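PDB 2XPI: anaphase-promoting complex subunit cut9, which forms part of the anaphase-promoting complex (cyclosome), the ubiquitin ligase that controls progression through mitosis and G1, and homodimerises through its tetratricopeptide repeats. Local coordinates for residues A269-R272 with S273-L277; E292-L295 with S296-G300. All blocks are in the same frame, centred on the assembly; numbering follows the deposited sequence.

Contact 1: residues A269-R272 with S273-L277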
loop_
_atom_site.group_PDB
_atom_site.type_symbol
_atom_site.label_atom_id
_atom_site.label_comp_id
_atom_site.label_asym_id
_atom_site.label_seq_id
_atom_site.Cartn_x
_atom_site.Cartn_y
_atom_site.Cartn_z
ATOM N N ALA A 269 4.359 -26.005 26.780
ATOM C CA ALA A 269 3.682 -25.211 27.792
ATOM C C ALA A 269 3.873 -23.727 27.586
ATOM O O ALA A 269 3.036 -22.934 27.995
ATOM C CB ALA A 269 4.117 -25.602 29.193
ATOM N N PHE A 270 4.977 -23.351 26.969
ATOM C CA PHE A 270 5.263 -21.951 26.720
ATOM C C PHE A 270 4.252 -21.370 25.742
ATOM O O PHE A 270 3.626 -20.346 26.018
ATOM C CB PHE A 270 6.680 -21.811 26.176
ATOM C CG PHE A 270 7.025 -20.432 25.693
ATOM C CD1 PHE A 270 7.369 -19.432 26.588
ATOM C CD2 PHE A 270 7.062 -20.153 24.339
ATOM C CE1 PHE A 270 7.709 -18.166 26.141
ATOM C CE2 PHE A 270 7.403 -18.905 23.891
ATOM C CZ PHE A 270 7.730 -17.908 24.796
ATOM N N LEU A 271 4.070 -22.021 24.605
ATOM C CA LEU A 271 3.133 -21.505 23.623
ATOM C C LEU A 271 1.701 -21.583 24.152
ATOM O O LEU A 271 0.950 -20.627 24.044
ATOM C CB LEU A 271 3.265 -22.244 22.292
ATOM C CG LEU A 271 2.265 -21.859 21.202
ATOM C CD1 LEU A 271 2.377 -20.369 20.811
ATOM C CD2 LEU A 271 2.410 -22.773 19.993
ATOM N N ARG A 272 1.326 -22.711 24.740
ATOM C CA ARG A 272 -0.011 -22.846 25.307
ATOM C C ARG A 272 -0.334 -21.747 26.319
ATOM O O ARG A 272 -1.440 -21.220 26.307
ATOM C CB ARG A 272 -0.214 -24.221 25.939
ATOM C CG ARG A 272 -1.536 -24.374 26.644
ATOM C CD ARG A 272 -1.896 -25.830 26.829
ATOM N NE ARG A 272 -0.714 -26.635 27.114
ATOM C CZ ARG A 272 -0.120 -26.671 28.301
ATOM N NH1 ARG A 272 -0.624 -25.943 29.302
ATOM N NH2 ARG A 272 0.965 -27.422 28.489
ATOM N N SER A 273 0.624 -21.399 27.181
ATOM C CA SER A 273 0.419 -20.315 28.154
ATOM C C SER A 273 0.229 -18.970 27.449
ATOM O O SER A 273 -0.576 -18.146 27.872
ATOM C CB SER A 273 1.582 -20.209 29.157
ATOM O OG SER A 273 1.878 -21.441 29.812
ATOM N N LEU A 274 0.986 -18.732 26.384
ATOM C CA LEU A 274 0.808 -17.517 25.594
ATOM C C LEU A 274 -0.615 -17.413 25.081
ATOM O O LEU A 274 -1.222 -16.351 25.148
ATOM C CB LEU A 274 1.769 -17.496 24.402
ATOM C CG LEU A 274 3.012 -16.604 24.412
ATOM C CD1 LEU A 274 3.580 -16.417 25.793
ATOM C CD2 LEU A 274 4.054 -17.181 23.474
ATOM N N TYR A 275 -1.148 -18.514 24.557
ATOM C CA TYR A 275 -2.505 -18.509 24.004
ATOM C C TYR A 275 -3.561 -18.266 25.083
ATOM O O TYR A 275 -4.461 -17.455 24.918
ATOM C CB TYR A 275 -2.774 -19.808 23.232
ATOM C CG TYR A 275 -2.139 -19.805 21.859
ATOM C CD1 TYR A 275 -2.314 -20.861 20.976
ATOM C CD2 TYR A 275 -1.369 -18.727 21.448
ATOM C CE1 TYR A 275 -1.749 -20.834 19.721
ATOM C CE2 TYR A 275 -0.792 -18.699 20.214
ATOM C CZ TYR A 275 -0.983 -19.752 19.348
ATOM O OH TYR A 275 -0.391 -19.691 18.107
ATOM N N MET A 276 -3.431 -18.960 26.203
ATOM C CA MET A 276 -4.344 -18.775 27.313
ATOM C C MET A 276 -4.421 -17.311 27.767
ATOM O O MET A 276 -5.457 -16.863 28.243
ATOM C CB MET A 276 -3.991 -19.731 28.460
ATOM C CG MET A 276 -4.313 -21.200 28.121
ATOM S SD MET A 276 -3.730 -22.415 29.332
ATOM C CE MET A 276 -3.161 -21.251 30.535
ATOM N N LEU A 277 -3.343 -16.553 27.598
ATOM C CA LEU A 277 -3.365 -15.137 27.966
ATOM C C LEU A 277 -4.331 -14.331 27.108
ATOM O O LEU A 277 -4.699 -13.219 27.482
ATOM C CB LEU A 277 -1.981 -14.499 27.847
ATOM C CG LEU A 277 -0.831 -14.924 28.750
ATOM C CD1 LEU A 277 0.242 -13.859 28.659
ATOM C CD2 LEU A 277 -1.278 -15.111 30.199
#

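Contact 2: residues E292-L295 with S296-G300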
loop_
_atom_site.group_PDB
_atom_site.type_symbol
_atom_site.label_atom_id
_atom_site.label_comp_id
_atom_site.label_asym_id
_atom_site.label_seq_id
_atom_site.Cartn_x
_atom_site.Cartn_y
_atom_site.Cartn_z
ATOM N N GLU A 292 0.204 -17.684 33.835
ATOM C CA GLU A 292 0.689 -16.353 34.158
ATOM C C GLU A 292 1.925 -16.454 35.060
ATOM O O GLU A 292 2.819 -15.604 35.011
ATOM C CB GLU A 292 -0.423 -15.536 34.824
ATOM C CG GLU A 292 -0.168 -14.029 34.887
ATOM C CD GLU A 292 0.901 -13.642 35.919
ATOM O OE1 GLU A 292 0.878 -14.183 37.054
ATOM O OE2 GLU A 292 1.767 -12.796 35.593
ATOM N N ASP A 293 1.989 -17.502 35.872
ATOM C CA ASP A 293 3.147 -17.677 36.724
ATOM C C ASP A 293 4.342 -18.210 35.940
ATOM O O ASP A 293 5.455 -17.682 36.034
ATOM C CB ASP A 293 2.825 -18.589 37.899
ATOM C CG ASP A 293 3.254 -17.987 39.215
ATOM O OD1 ASP A 293 3.199 -16.738 39.329
ATOM O OD2 ASP A 293 3.651 -18.749 40.127
ATOM N N TYR A 294 4.101 -19.258 35.162
ATOM C CA TYR A 294 5.120 -19.818 34.297
ATOM C C TYR A 294 5.779 -18.732 33.444
ATOM O O TYR A 294 7.005 -18.651 33.381
ATOM C CB TYR A 294 4.515 -20.896 33.412
ATOM C CG TYR A 294 5.498 -21.556 32.490
ATOM C CD1 TYR A 294 6.622 -22.207 32.987
ATOM C CD2 TYR A 294 5.303 -21.542 31.117
ATOM C CE1 TYR A 294 7.528 -22.831 32.132
ATOM C CE2 TYR A 294 6.190 -22.154 30.263
ATOM C CZ TYR A 294 7.302 -22.796 30.770
ATOM O OH TYR A 294 8.181 -23.406 29.906
ATOM N N LEU A 295 4.973 -17.892 32.803
ATOM C CA LEU A 295 5.508 -16.857 31.916
ATOM C C LEU A 295 6.246 -15.720 32.639
ATOM O O LEU A 295 7.182 -15.125 32.093
ATOM C CB LEU A 295 4.404 -16.292 31.021
ATOM C CG LEU A 295 4.167 -16.942 29.655
ATOM C CD1 LEU A 295 5.014 -18.186 29.435
ATOM C CD2 LEU A 295 2.701 -17.239 29.484
ATOM N N SER A 296 5.828 -15.419 33.863
ATOM C CA SER A 296 6.533 -14.435 34.679
ATOM C C SER A 296 7.884 -14.956 35.188
ATOM O O SER A 296 8.790 -14.170 35.474
ATOM C CB SER A 296 5.656 -13.955 35.837
ATOM O OG SER A 296 4.754 -12.949 35.389
ATOM N N SER A 297 8.022 -16.275 35.287
ATOM C CA SER A 297 9.303 -16.870 35.648
ATOM C C SER A 297 10.292 -16.877 34.468
ATOM O O SER A 297 11.490 -17.099 34.655
ATOM C CB SER A 297 9.117 -18.292 36.202
ATOM O OG SER A 297 8.889 -19.235 35.170
ATOM N N ILE A 298 9.785 -16.646 33.257
ATOM C CA ILE A 298 10.639 -16.527 32.084
ATOM C C ILE A 298 11.252 -15.133 32.068
ATOM O O ILE A 298 10.550 -14.117 32.007
ATOM C CB ILE A 298 9.868 -16.739 30.762
ATOM C CG1 ILE A 298 9.031 -18.013 30.809
ATOM C CG2 ILE A 298 10.829 -16.779 29.584
ATOM C CD1 ILE A 298 9.841 -19.260 30.790
ATOM N N ASN A 299 12.572 -15.080 32.121
ATOM C CA ASN A 299 13.244 -13.800 32.132
ATOM C C ASN A 299 12.946 -12.981 30.877
ATOM O O ASN A 299 13.238 -13.414 29.756
ATOM C CB ASN A 299 14.748 -13.988 32.296
ATOM C CG ASN A 299 15.498 -12.690 32.165
ATOM O OD1 ASN A 299 15.201 -11.713 32.865
ATOM N ND2 ASN A 299 16.461 -12.654 31.243
ATOM N N GLY A 300 12.359 -11.802 31.066
ATOM C CA GLY A 300 12.146 -10.891 29.955
ATOM C C GLY A 300 10.690 -10.635 29.631
ATOM O O GLY A 300 10.338 -9.600 29.055
#

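Contact 1: residues A269-R272 with S273-L277
Leu271 and Tyr275 meet one helical turn apart on helix 268-276, the first helix of tetratricopeptide repeat 6, and they illustrate how an α-helix builds a side-chain ridge from its i to i+4 spacing. With CG anti to the backbone N (chi1 176°), Leu271 extends outward, and chi2 (61°) turns CD1 forward over one face of the phenol ring, displaced toward the rim. The methyl makes a CH-pi contact, with Leu271 CD1 4.0 Å from the centroid of the Tyr275 ring; its nearest ring atom is Tyr275 CE2, 3.6 Å from Leu271 CD1. The Tyr275 OH is hydrogen-bonded to the Ala231 carbonyl, and the ring also stacks with Phe237. Trp90 of the second subunit packs on both Leu271 and Tyr275, so this ridge belongs to the dimer contact.

Round the helix, Arg272 and Met276 run side by side in the same direction, the aliphatic part of the arginine resting its CG 4.0 Å from Met276 SD. The same pair is tied through the main chain, Met276 N donating to Arg272 O at 3.0 Å. Trp252 and Val255 of helix 248-257 lie against the methionine.

Ser273 turns its hydroxyl back on its own helix. Ala269 O accepts twice from this one residue, from the backbone N at 3.0 Å and from the side chain, the two donors arriving from opposite faces of the carbonyl plane: Ser273 OG stands 2.6 Å from Ala269 O.

Contact 2: residues E292-L295 with S296-G300
The Ser296 N to Glu292 O and Ser297 N to Asp293 O hydrogen bonds keep the i to i+4 pattern as the backbone passes from helix to loop, weak i to i+3 bonds then run from Ser297 N to Tyr294 O and from Ile298 N to Leu295 O, and at Ile298 psi opens to 119°.

The side chains retrace this turn. Glu292 and Ser296 face each other across it, and the serine hydroxyl donates to the carboxylate, with Ser296 OG 3.0 Å from Glu292 OE2. It comes from above the carboxylate plane. The glutamate reaches this position by a bend at chi2 (-73°), which swings its carboxylate forward along the helix to the serine. OE2 also forms a salt bridge with Lys311 of helix 305-317, so one oxygen joins the last turn of this helix to the next one. Replacement by an alanine here would probably deprive Lys311 of this salt-bridge mate and the Ser296 hydroxyl of its carboxylate acceptor.

Ser297 bonds to the main chain instead. Its OG, 2.7 Å from Tyr294 O, donates to a carbonyl that also takes the weak bond from Ser297 N, so both donors of one residue converge on a single oxygen near the helix end.

Ile298 lays its longer branch against Leu295 and Tyr294. Ile298 CG1 lies 4.2 Å from Leu295 CD1. Its terminal methyl, Ile298 CD1, meets the Tyr294 ring obliquely, 4.4 Å from Tyr294 CZ. Such a C-terminal turn, with hydroxyls bonded back to the helix, ends the second helix of tetratricopeptide repeat 6 and starts the loop toward helix 305-317.

In the fold
Contacts 1 and 2 lie on the two helices of one tetratricopeptide repeat, and they touch: Leu295 packs on Phe270, Ser273 and Leu274, while the Tyr294 ring lies against Phe270 and Ser273. Contact 1 is buried, its side-chain contacts mostly apolar, on a regularly hydrogen-bonded helix flanked by aromatic side chains. Contact 2 sits at the surface, where a hydroxyl-carboxylate pair and a hydroxyl-carbonyl bond carry the side-chain contact as the regular backbone pattern gives way to weak bonds. Both reach the second subunit, and they share a partner there: Arg83 of that subunit makes a cation-pi contact with Phe270 and packs on Tyr294 and Ile298, in keeping with the role of repeats 1-7 in homodimerization.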